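Local atomic coordinates of telomerase reverse transcriptase (Candida tropicalis MYA-3404, PDB entry 6ZD1), a protein that probably lengthens chromosome ends by reverse-transcribing a template within its telomerase RNA into repeats of telomeric DNA. Residues A[50-53]-A[54-57]; A[79-82]-A[83-87]; A[103-106]-A[107-111]; A[195-198]-A[199-202]. All coordinates share one frame; numbering follows the deposited sequence.

In the fold
All four contacts are local, between residues no more than five apart in the chain. Contacts 1, 2 and 4 are partly buried, whereas contact 3 lies at the surface. Contacts 2 and 3 lie within helices 79-93 and 104-117, which pack where Leu-87 meets Gln-109. Contacts 1 and 4 are helix starts, joined by the probable hydrogen bond of Tyr-57 OH with Ser-199 OG. Contact 2 also touches contact 4, Val-82 and Phe-79 lying against Tyr-195. The chemistry differs: contact 4 joins an aromatic pair to a pair of hydroxyls, contact 1 packs Cys-51, Tyr-53 and Ile-56 together, contact 2 combines a CH-pi pair with an ion pair, and contact 3 relies on lysine and glutamine.

Contact 1: A[50-53]-A[54-57]; sequences KCRY and DLIY
Arg-52 and Tyr-53 offer their carbonyl oxygens to the first turn of helix 53-60. Tyr-57 N donates to Tyr-53 O at 2.9 Å. One residue earlier, at the very start of the helix, the bond from Ile-56 N to Arg-52 O is weak, stretched to 3.4 Å.

The side-chain packing follows the same turn. Ile-56 has CG1 beside its own backbone N (chi1 -60°), which sets this branch 3.3 Å from Arg-52 O and sends CD1 back past the helix start to within 4.2 Å of Cys-51 SG. That sulfur also sits 3.8 Å above the ring plane of Tyr-53, toward the rim, so it touches both an aliphatic and an aromatic neighbour. On the exposed side, Leu-55 CD2 lies 3.7 Å from Arg-52 CD, and this one methyl group also reaches NE and NH1 as the arginine chain bends past it.

Among the charged and polar ends, Arg-52 NH1 and Asp-54 OD1 stay 6.0 Å apart, so any attraction is at a distance. Tyr-53 OH is hydrogen-bonded to Asp-48 of the preceding helix, while Ile-89 of helix 79-93 touches both Tyr-53 and Ile-56. The arrangement is a tight helix-to-helix connection: Cys-51 leaves helix 36-50, Arg-52 centres an inverse gamma turn and serves as N-cap, and helix 53-60 follows at once.

Contact 2: A[79-82]-A[83-87]; sequences FNRV and VEVVL
Phe-79 to Val-82 are tied to Val-83 to Val-86 by four successive i to i+4 backbone hydrogen bonds, the regular pattern of an alpha helix. They run from Val-83 N to Phe-79 O at 2.9 Å, through the pairs Glu-84 with Asn-80 and Val-85 with Arg-81, to Val-86 N and Val-82 O at 3.1 Å.

Of the side chains, Phe-79 and Val-83 meet through a CH-pi contact. Val-83 CG2 rests over one face of the ring, 3.8 Å from its centroid and 21° off the normal, closest to Phe-79 CE2 at 3.6 Å. The methyl is placed there because CG2 stands beside the valine's own N and leans back down the helix, also coming 3.2 Å from Phe-79 O. On another flank Arg-81 and Glu-84 lie side by side. Arg-81 NH1 is 3.4 Å from Glu-84 OE1, but the guanidinium and carboxylate planes are turned 85° apart and OE1 lies well off the plane of the guanidinium, so the salt bridge is an electrostatic pairing without a directed hydrogen bond.

Helix 104-117 covers the Phe-79, Val-83 and Val-86 side, while Tyr-60 of helix 53-60 meets Arg-81, Glu-84 and Val-85. Trp-180 of strand 180-184 packs against Val-82, Val-85 and Val-86.

Contact 3: A[103-106]-A[107-111]; sequences ENKK and VIQDR
Glu-103, the N-cap residue, accepts a weak hydrogen bond from Val-107 N to its O, 3.3 Å long, and Val-107 CG2 lies close to the same oxygen. Next, Asn-104 O receives Ile-108 N at 2.9 Å and is also crowded by Ile-108 CG1 at 3.1 Å, since that branch turns toward the start of the helix. The side-chain amide of Asn-104 has its partner outside the helix, ND2 being bonded to Gly-100 O in the preceding loop.

Lys-105 runs fully extended. Its O takes Gln-109 N at 2.9 Å, and its CE passes 3.3 Å from Gln-109 NE2, the aliphatic stem slanting across the amide. The ammonium group itself has a cation-pi partner in Trp-99. Lys-106 instead bends at chi2 and chi3 (-60° and 117°), which curls the chain up the helix alongside Gln-109 and lets NZ donate to Gln-109 OE1 at 3.2 Å. The donor is tilted 22° from the plane of that carbonyl. Lys-106 O then accepts from Asp-110 N, 3.2 Å away. The two lysines thus meet different atoms of one amide.

These are the N-terminal turns of helix 104-117, on its surface-facing part, with an i to i+3 lysine-glutamine hydrogen bond across them.

Contact 4: A[195-198]-A[199-202]; sequences YFTH and SIWN
Where strand 193-197 gives way to helix 198-216, Thr-197 is the N-cap and meets Ser-199, Ile-200 and Trp-201 of the first turn. Its O accepts Trp-201 N at 2.8 Å. The following bond, Asn-202 N to His-198 O, measures 3.0 Å.

The threonine hydroxyl lies between its backbone N and carbonyl carbon (chi1 68°), which turns OG1 over the helix start. There it lies 3.2 Å from Ile-200 CG2 and shares a weak hydrogen bond of 3.4 Å with Ser-199 OG, whose stronger partner is Tyr-57 OH of helix 53-60.

On the inner side Phe-196 reaches past the cap to Trp-201. Trp-201 CE3 and CZ3 of the six-membered ring come over one face of the phenyl ring, with Trp-201 CE3 3.7 Å from Phe-196 CG. The planes are inclined at 48° and the ring centroids lie 5.3 Å apart, an oblique aromatic pair. Trp-201 has CG anti to its backbone N (chi1 173°), which swings the indole down beside the strand end, where Tyr-181 of the paired strand 180-184 stacks on it. His-198 NE2 is hydrogen-bonded to Arg-177 O.

The two sides of the junction therefore differ in chemistry. The aromatic pair is buried and tied to the two-stranded sheet, while the Ser-199 hydroxyl links helix 198-216 to Tyr-57 of helix 53-60; since a carbonyl oxygen can only accept, His-198 probably carries a proton on NE2.

Contact 1: A[50-53]-A[54-57]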
loop_
_atom_site.group_PDB
_atom_site.type_symbol
_atom_site.label_atom_id
_atom_site.label_comp_id
_atom_site.label_asym_id
_atom_site.label_seq_id
_atom_site.Cartn_x
_atom_site.Cartn_y
_atom_site.Cartn_z
ATOM N N LYS A 50 -10.344 -37.295 4.391
ATOM C CA LYS A 50 -9.678 -38.184 5.335
ATOM C C LYS A 50 -8.304 -37.681 5.763
ATOM O O LYS A 50 -7.655 -38.329 6.591
ATOM C CB LYS A 50 -9.557 -39.597 4.748
ATOM C CG LYS A 50 -8.713 -39.694 3.486
ATOM C CD LYS A 50 -8.585 -41.139 3.013
ATOM C CE LYS A 50 -7.768 -41.236 1.729
ATOM N NZ LYS A 50 -6.388 -40.693 1.892
ATOM N N CYS A 51 -7.844 -36.556 5.220
ATOM C CA CYS A 51 -6.581 -35.970 5.653
ATOM C C CYS A 51 -6.705 -35.476 7.089
ATOM O O CYS A 51 -7.640 -34.741 7.423
ATOM C CB CYS A 51 -6.184 -34.822 4.724
ATOM S SG CYS A 51 -4.551 -34.085 5.018
ATOM N N ARG A 52 -5.777 -35.900 7.945
ATOM C CA ARG A 52 -5.773 -35.489 9.349
ATOM C C ARG A 52 -5.092 -34.131 9.445
ATOM O O ARG A 52 -3.885 -34.026 9.665
ATOM C CB ARG A 52 -5.074 -36.534 10.212
ATOM C CG ARG A 52 -6.025 -37.434 10.982
ATOM C CD ARG A 52 -6.864 -36.612 11.945
ATOM N NE ARG A 52 -7.797 -37.428 12.717
ATOM C CZ ARG A 52 -8.622 -36.940 13.638
ATOM N NH1 ARG A 52 -8.629 -35.639 13.902
ATOM N NH2 ARG A 52 -9.441 -37.750 14.296
ATOM N N TYR A 53 -5.884 -33.069 9.289
ATOM C CA TYR A 53 -5.314 -31.727 9.256
ATOM C C TYR A 53 -4.804 -31.312 10.630
ATOM O O TYR A 53 -3.668 -30.841 10.765
ATOM C CB TYR A 53 -6.344 -30.727 8.731
ATOM C CG TYR A 53 -6.582 -30.836 7.242
ATOM C CD1 TYR A 53 -5.614 -30.427 6.337
ATOM C CD2 TYR A 53 -7.771 -31.350 6.740
ATOM C CE1 TYR A 53 -5.819 -30.526 4.973
ATOM C CE2 TYR A 53 -7.985 -31.451 5.376
ATOM C CZ TYR A 53 -7.005 -31.038 4.498
ATOM O OH TYR A 53 -7.205 -31.133 3.140
ATOM N N ASP A 54 -5.618 -31.502 11.665
ATOM C CA ASP A 54 -5.243 -31.039 12.994
ATOM C C ASP A 54 -4.185 -31.913 13.656
ATOM O O ASP A 54 -3.699 -31.553 14.734
ATOM C CB ASP A 54 -6.488 -30.930 13.877
ATOM C CG ASP A 54 -7.330 -29.707 13.537
ATOM O OD1 ASP A 54 -8.208 -29.804 12.652
ATOM O OD2 ASP A 54 -7.097 -28.640 14.146
ATOM N N LEU A 55 -3.798 -33.030 13.041
ATOM C CA LEU A 55 -2.610 -33.738 13.499
ATOM C C LEU A 55 -1.350 -33.173 12.857
ATOM O O LEU A 55 -0.300 -33.099 13.508
ATOM C CB LEU A 55 -2.730 -35.235 13.201
ATOM C CG LEU A 55 -3.287 -36.122 14.319
ATOM C CD1 LEU A 55 -2.350 -36.118 15.519
ATOM C CD2 LEU A 55 -4.688 -35.689 14.730
ATOM N N ILE A 56 -1.445 -32.750 11.593
ATOM C CA ILE A 56 -0.354 -32.015 10.960
ATOM C C ILE A 56 -0.122 -30.696 11.683
ATOM O O ILE A 56 1.020 -30.241 11.832
ATOM C CB ILE A 56 -0.654 -31.796 9.464
ATOM C CG1 ILE A 56 -0.814 -33.137 8.750
ATOM C CG2 ILE A 56 0.443 -30.977 8.808
ATOM C CD1 ILE A 56 -1.196 -33.004 7.304
ATOM N N TYR A 57 -1.203 -30.061 12.141
ATOM C CA TYR A 57 -1.073 -28.826 12.907
ATOM C C TYR A 57 -0.395 -29.078 14.247
ATOM O O TYR A 57 0.422 -28.265 14.698
ATOM C CB TYR A 57 -2.449 -28.191 13.115
ATOM C CG TYR A 57 -2.418 -26.920 13.932
ATOM C CD1 TYR A 57 -2.149 -25.694 13.332
ATOM C CD2 TYR A 57 -2.657 -26.942 15.302
ATOM C CE1 TYR A 57 -2.116 -24.527 14.074
ATOM C CE2 TYR A 57 -2.626 -25.779 16.052
ATOM C CZ TYR A 57 -2.356 -24.575 15.432
ATOM O OH TYR A 57 -2.325 -23.415 16.171
#

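Contact 2: A[79-82]-A[83-87]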
loop_
_atom_site.group_PDB
_atom_site.type_symbol
_atom_site.label_atom_id
_atom_site.label_comp_id
_atom_site.label_asym_id
_atom_site.label_seq_id
_atom_site.Cartn_x
_atom_site.Cartn_y
_atom_site.Cartn_z
ATOM N N PHE A 79 9.266 -19.160 7.358
ATOM C CA PHE A 79 8.780 -19.392 6.004
ATOM C C PHE A 79 9.072 -20.813 5.535
ATOM O O PHE A 79 8.277 -21.391 4.784
ATOM C CB PHE A 79 9.390 -18.375 5.040
ATOM C CG PHE A 79 8.829 -18.456 3.650
ATOM C CD1 PHE A 79 7.512 -18.101 3.401
ATOM C CD2 PHE A 79 9.611 -18.894 2.595
ATOM C CE1 PHE A 79 6.984 -18.179 2.126
ATOM C CE2 PHE A 79 9.091 -18.971 1.314
ATOM C CZ PHE A 79 7.774 -18.614 1.082
ATOM N N ASN A 80 10.186 -21.403 5.978
ATOM C CA ASN A 80 10.492 -22.766 5.557
ATOM C C ASN A 80 9.533 -23.766 6.191
ATOM O O ASN A 80 9.184 -24.771 5.561
ATOM C CB ASN A 80 11.947 -23.120 5.891
ATOM C CG ASN A 80 12.168 -23.397 7.371
ATOM O OD1 ASN A 80 11.621 -22.710 8.233
ATOM N ND2 ASN A 80 12.977 -24.409 7.667
ATOM N N ARG A 81 9.079 -23.502 7.417
ATOM C CA ARG A 81 8.075 -24.365 8.023
ATOM C C ARG A 81 6.709 -24.130 7.397
ATOM O O ARG A 81 5.900 -25.061 7.304
ATOM C CB ARG A 81 8.022 -24.136 9.534
ATOM C CG ARG A 81 6.980 -24.977 10.251
ATOM C CD ARG A 81 7.303 -26.461 10.159
ATOM N NE ARG A 81 8.018 -26.942 11.339
ATOM C CZ ARG A 81 9.332 -27.132 11.398
ATOM N NH1 ARG A 81 10.093 -26.885 10.339
ATOM N NH2 ARG A 81 9.888 -27.575 12.518
ATOM N N VAL A 82 6.441 -22.898 6.953
ATOM C CA VAL A 82 5.210 -22.616 6.220
ATOM C C VAL A 82 5.183 -23.401 4.918
ATOM O O VAL A 82 4.178 -24.032 4.569
ATOM C CB VAL A 82 5.072 -21.106 5.960
ATOM C CG1 VAL A 82 3.893 -20.839 5.040
ATOM C CG2 VAL A 82 4.915 -20.346 7.265
ATOM N N VAL A 83 6.295 -23.373 4.178
ATOM C CA VAL A 83 6.356 -24.078 2.903
ATOM C C VAL A 83 6.235 -25.579 3.121
ATOM O O VAL A 83 5.525 -26.274 2.383
ATOM C CB VAL A 83 7.647 -23.711 2.152
ATOM C CG1 VAL A 83 7.830 -24.609 0.935
ATOM C CG2 VAL A 83 7.615 -22.251 1.736
ATOM N N GLU A 84 6.904 -26.099 4.153
ATOM C CA GLU A 84 6.882 -27.537 4.398
ATOM C C GLU A 84 5.468 -28.022 4.695
ATOM O O GLU A 84 5.043 -29.061 4.180
ATOM C CB GLU A 84 7.830 -27.889 5.547
ATOM C CG GLU A 84 8.016 -29.385 5.762
ATOM C CD GLU A 84 9.009 -29.706 6.865
ATOM O OE1 GLU A 84 9.384 -28.782 7.618
ATOM O OE2 GLU A 84 9.417 -30.882 6.976
ATOM N N VAL A 85 4.719 -27.274 5.511
ATOM C CA VAL A 85 3.339 -27.653 5.811
ATOM C C VAL A 85 2.505 -27.676 4.537
ATOM O O VAL A 85 1.744 -28.617 4.288
ATOM C CB VAL A 85 2.732 -26.710 6.865
ATOM C CG1 VAL A 85 1.237 -26.959 6.995
ATOM C CG2 VAL A 85 3.413 -26.908 8.204
ATOM N N VAL A 86 2.617 -26.622 3.726
ATOM C CA VAL A 86 1.824 -26.529 2.501
ATOM C C VAL A 86 2.125 -27.700 1.571
ATOM O O VAL A 86 1.213 -28.362 1.063
ATOM C CB VAL A 86 2.067 -25.175 1.811
ATOM C CG1 VAL A 86 1.376 -25.137 0.460
ATOM C CG2 VAL A 86 1.571 -24.044 2.701
ATOM N N LEU A 87 3.412 -27.983 1.343
ATOM C CA LEU A 87 3.770 -29.058 0.421
ATOM C C LEU A 87 3.396 -30.426 0.976
ATOM O O LEU A 87 3.068 -31.337 0.206
ATOM C CB LEU A 87 5.265 -29.003 0.103
ATOM C CG LEU A 87 5.735 -27.743 -0.627
ATOM C CD1 LEU A 87 7.210 -27.843 -0.996
ATOM C CD2 LEU A 87 4.879 -27.489 -1.862
#

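Contact 3: A[103-106]-A[107-111]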
loop_
_atom_site.group_PDB
_atom_site.type_symbol
_atom_site.label_atom_id
_atom_site.label_comp_id
_atom_site.label_asym_id
_atom_site.label_seq_id
_atom_site.Cartn_x
_atom_site.Cartn_y
_atom_site.Cartn_z
ATOM N N GLU A 103 8.518 -34.923 -12.380
ATOM C CA GLU A 103 9.326 -33.722 -12.527
ATOM C C GLU A 103 8.496 -32.464 -12.714
ATOM O O GLU A 103 8.944 -31.384 -12.320
ATOM C CB GLU A 103 10.296 -33.859 -13.711
ATOM C CG GLU A 103 11.253 -35.026 -13.587
ATOM C CD GLU A 103 12.427 -34.912 -14.533
ATOM O OE1 GLU A 103 13.034 -33.822 -14.592
ATOM O OE2 GLU A 103 12.740 -35.908 -15.218
ATOM N N ASN A 104 7.300 -32.574 -13.301
ATOM C CA ASN A 104 6.361 -31.458 -13.269
ATOM C C ASN A 104 5.985 -31.101 -11.840
ATOM O O ASN A 104 5.667 -29.942 -11.553
ATOM C CB ASN A 104 5.107 -31.793 -14.080
ATOM C CG ASN A 104 5.342 -31.723 -15.576
ATOM O OD1 ASN A 104 6.123 -30.902 -16.057
ATOM N ND2 ASN A 104 4.663 -32.586 -16.322
ATOM N N LYS A 105 6.010 -32.083 -10.934
ATOM C CA LYS A 105 5.779 -31.801 -9.521
ATOM C C LYS A 105 6.833 -30.847 -8.975
ATOM O O LYS A 105 6.515 -29.928 -8.211
ATOM C CB LYS A 105 5.765 -33.106 -8.724
ATOM C CG LYS A 105 5.591 -32.932 -7.221
ATOM C CD LYS A 105 5.570 -34.281 -6.508
ATOM C CE LYS A 105 5.309 -34.122 -5.015
ATOM N NZ LYS A 105 5.290 -35.429 -4.297
ATOM N N LYS A 106 8.094 -31.045 -9.366
ATOM C CA LYS A 106 9.155 -30.144 -8.930
ATOM C C LYS A 106 8.898 -28.722 -9.409
ATOM O O LYS A 106 9.120 -27.758 -8.667
ATOM C CB LYS A 106 10.510 -30.645 -9.432
ATOM C CG LYS A 106 10.928 -31.998 -8.875
ATOM C CD LYS A 106 11.039 -31.968 -7.355
ATOM C CE LYS A 106 10.035 -32.912 -6.699
ATOM N NZ LYS A 106 10.093 -32.866 -5.208
ATOM N N VAL A 107 8.426 -28.573 -10.648
ATOM C CA VAL A 107 8.168 -27.244 -11.193
ATOM C C VAL A 107 6.990 -26.593 -10.478
ATOM O O VAL A 107 7.050 -25.419 -10.092
ATOM C CB VAL A 107 7.929 -27.324 -12.711
ATOM C CG1 VAL A 107 7.711 -25.931 -13.283
ATOM C CG2 VAL A 107 9.098 -28.015 -13.397
ATOM N N ILE A 108 5.898 -27.341 -10.301
ATOM C CA ILE A 108 4.708 -26.771 -9.673
ATOM C C ILE A 108 4.988 -26.408 -8.220
ATOM O O ILE A 108 4.503 -25.386 -7.718
ATOM C CB ILE A 108 3.520 -27.740 -9.801
ATOM C CG1 ILE A 108 3.214 -28.006 -11.274
ATOM C CG2 ILE A 108 2.290 -27.172 -9.108
ATOM C CD1 ILE A 108 2.153 -29.058 -11.492
ATOM N N GLN A 109 5.776 -27.227 -7.522
ATOM C CA GLN A 109 6.101 -26.920 -6.133
ATOM C C GLN A 109 6.920 -25.639 -6.028
ATOM O O GLN A 109 6.716 -24.838 -5.107
ATOM C CB GLN A 109 6.846 -28.090 -5.491
ATOM C CG GLN A 109 5.952 -29.261 -5.123
ATOM C CD GLN A 109 6.716 -30.400 -4.477
ATOM O OE1 GLN A 109 7.907 -30.588 -4.729
ATOM N NE2 GLN A 109 6.033 -31.165 -3.635
ATOM N N ASP A 110 7.835 -25.417 -6.974
ATOM C CA ASP A 110 8.596 -24.173 -6.979
ATOM C C ASP A 110 7.683 -22.978 -7.217
ATOM O O ASP A 110 7.871 -21.914 -6.616
ATOM C CB ASP A 110 9.693 -24.225 -8.042
ATOM C CG ASP A 110 10.871 -25.087 -7.628
ATOM O OD1 ASP A 110 10.919 -25.518 -6.457
ATOM O OD2 ASP A 110 11.750 -25.331 -8.480
ATOM N N ARG A 111 6.672 -23.139 -8.074
ATOM C CA ARG A 111 5.735 -22.046 -8.294
ATOM C C ARG A 111 4.836 -21.847 -7.085
ATOM O O ARG A 111 4.378 -20.727 -6.833
ATOM C CB ARG A 111 4.890 -22.302 -9.544
ATOM C CG ARG A 111 5.680 -22.565 -10.821
ATOM C CD ARG A 111 6.334 -21.309 -11.377
ATOM N NE ARG A 111 7.533 -20.932 -10.634
ATOM C CZ ARG A 111 8.731 -21.476 -10.824
ATOM N NH1 ARG A 111 8.894 -22.425 -11.738
ATOM N NH2 ARG A 111 9.767 -21.072 -10.100
#

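Contact 4: A[195-198]-A[199-202]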
loop_
_atom_site.group_PDB
_atom_site.type_symbol
_atom_site.label_atom_id
_atom_site.label_comp_id
_atom_site.label_asym_id
_atom_site.label_seq_id
_atom_site.Cartn_x
_atom_site.Cartn_y
_atom_site.Cartn_z
ATOM N N TYR A 195 3.493 -15.110 8.467
ATOM C CA TYR A 195 2.426 -16.063 8.731
ATOM C C TYR A 195 2.320 -16.272 10.238
ATOM O O TYR A 195 3.222 -16.845 10.860
ATOM C CB TYR A 195 2.695 -17.380 8.005
ATOM C CG TYR A 195 2.676 -17.273 6.494
ATOM C CD1 TYR A 195 3.732 -16.692 5.799
ATOM C CD2 TYR A 195 1.609 -17.771 5.762
ATOM C CE1 TYR A 195 3.711 -16.602 4.415
ATOM C CE2 TYR A 195 1.584 -17.688 4.385
ATOM C CZ TYR A 195 2.632 -17.104 3.715
ATOM O OH TYR A 195 2.595 -17.024 2.339
ATOM N N PHE A 196 1.225 -15.794 10.821
ATOM C CA PHE A 196 0.875 -16.067 12.209
ATOM C C PHE A 196 -0.256 -17.083 12.225
ATOM O O PHE A 196 -1.269 -16.891 11.543
ATOM C CB PHE A 196 0.443 -14.793 12.941
ATOM C CG PHE A 196 1.516 -13.750 13.038
ATOM C CD1 PHE A 196 2.350 -13.700 14.143
ATOM C CD2 PHE A 196 1.685 -12.812 12.031
ATOM C CE1 PHE A 196 3.338 -12.740 14.242
ATOM C CE2 PHE A 196 2.671 -11.849 12.124
ATOM C CZ PHE A 196 3.497 -11.813 13.234
ATOM N N THR A 197 -0.079 -18.165 12.980
ATOM C CA THR A 197 -1.169 -19.115 13.160
ATOM C C THR A 197 -2.349 -18.423 13.829
ATOM O O THR A 197 -2.175 -17.531 14.663
ATOM C CB THR A 197 -0.719 -20.314 13.997
ATOM O OG1 THR A 197 -0.454 -19.893 15.337
ATOM C CG2 THR A 197 0.536 -20.941 13.408
ATOM N N HIS A 198 -3.563 -18.835 13.447
ATOM C CA HIS A 198 -4.760 -18.172 13.959
ATOM C C HIS A 198 -4.790 -18.182 15.482
ATOM O O HIS A 198 -5.212 -17.202 16.105
ATOM C CB HIS A 198 -6.022 -18.837 13.404
ATOM C CG HIS A 198 -6.224 -18.634 11.933
ATOM N ND1 HIS A 198 -6.346 -17.384 11.362
ATOM C CD2 HIS A 198 -6.340 -19.523 10.919
ATOM C CE1 HIS A 198 -6.516 -17.512 10.056
ATOM N NE2 HIS A 198 -6.520 -18.800 9.762
ATOM N N SER A 199 -4.327 -19.273 16.100
ATOM C CA SER A 199 -4.355 -19.363 17.557
ATOM C C SER A 199 -3.449 -18.318 18.198
ATOM O O SER A 199 -3.835 -17.670 19.178
ATOM C CB SER A 199 -3.968 -20.774 18.011
ATOM O OG SER A 199 -2.768 -21.214 17.397
ATOM N N ILE A 200 -2.238 -18.135 17.665
ATOM C CA ILE A 200 -1.329 -17.175 18.281
ATOM C C ILE A 200 -1.626 -15.754 17.813
ATOM O O ILE A 200 -1.372 -14.792 18.547
ATOM C CB ILE A 200 0.136 -17.564 18.015
ATOM C CG1 ILE A 200 1.048 -16.941 19.073
ATOM C CG2 ILE A 200 0.578 -17.123 16.630
ATOM C CD1 ILE A 200 0.707 -17.349 20.491
ATOM N N TRP A 201 -2.182 -15.584 16.611
ATOM C CA TRP A 201 -2.535 -14.239 16.170
ATOM C C TRP A 201 -3.694 -13.680 16.986
ATOM O O TRP A 201 -3.671 -12.507 17.377
ATOM C CB TRP A 201 -2.882 -14.232 14.682
ATOM C CG TRP A 201 -3.415 -12.903 14.223
ATOM C CD1 TRP A 201 -4.723 -12.566 14.031
ATOM C CD2 TRP A 201 -2.649 -11.728 13.924
ATOM N NE1 TRP A 201 -4.821 -11.255 13.622
ATOM C CE2 TRP A 201 -3.561 -10.719 13.547
ATOM C CE3 TRP A 201 -1.282 -11.431 13.934
ATOM C CZ2 TRP A 201 -3.151 -9.436 13.186
ATOM C CZ3 TRP A 201 -0.875 -10.157 13.572
ATOM C CH2 TRP A 201 -1.807 -9.177 13.201
ATOM N N ASN A 202 -4.706 -14.506 17.268
ATOM C CA ASN A 202 -5.829 -14.041 18.077
ATOM C C ASN A 202 -5.372 -13.662 19.477
ATOM O O ASN A 202 -5.863 -12.689 20.058
ATOM C CB ASN A 202 -6.922 -15.109 18.140
ATOM C CG ASN A 202 -7.599 -15.331 16.801
ATOM O OD1 ASN A 202 -7.645 -14.434 15.957
ATOM N ND2 ASN A 202 -8.132 -16.529 16.602
#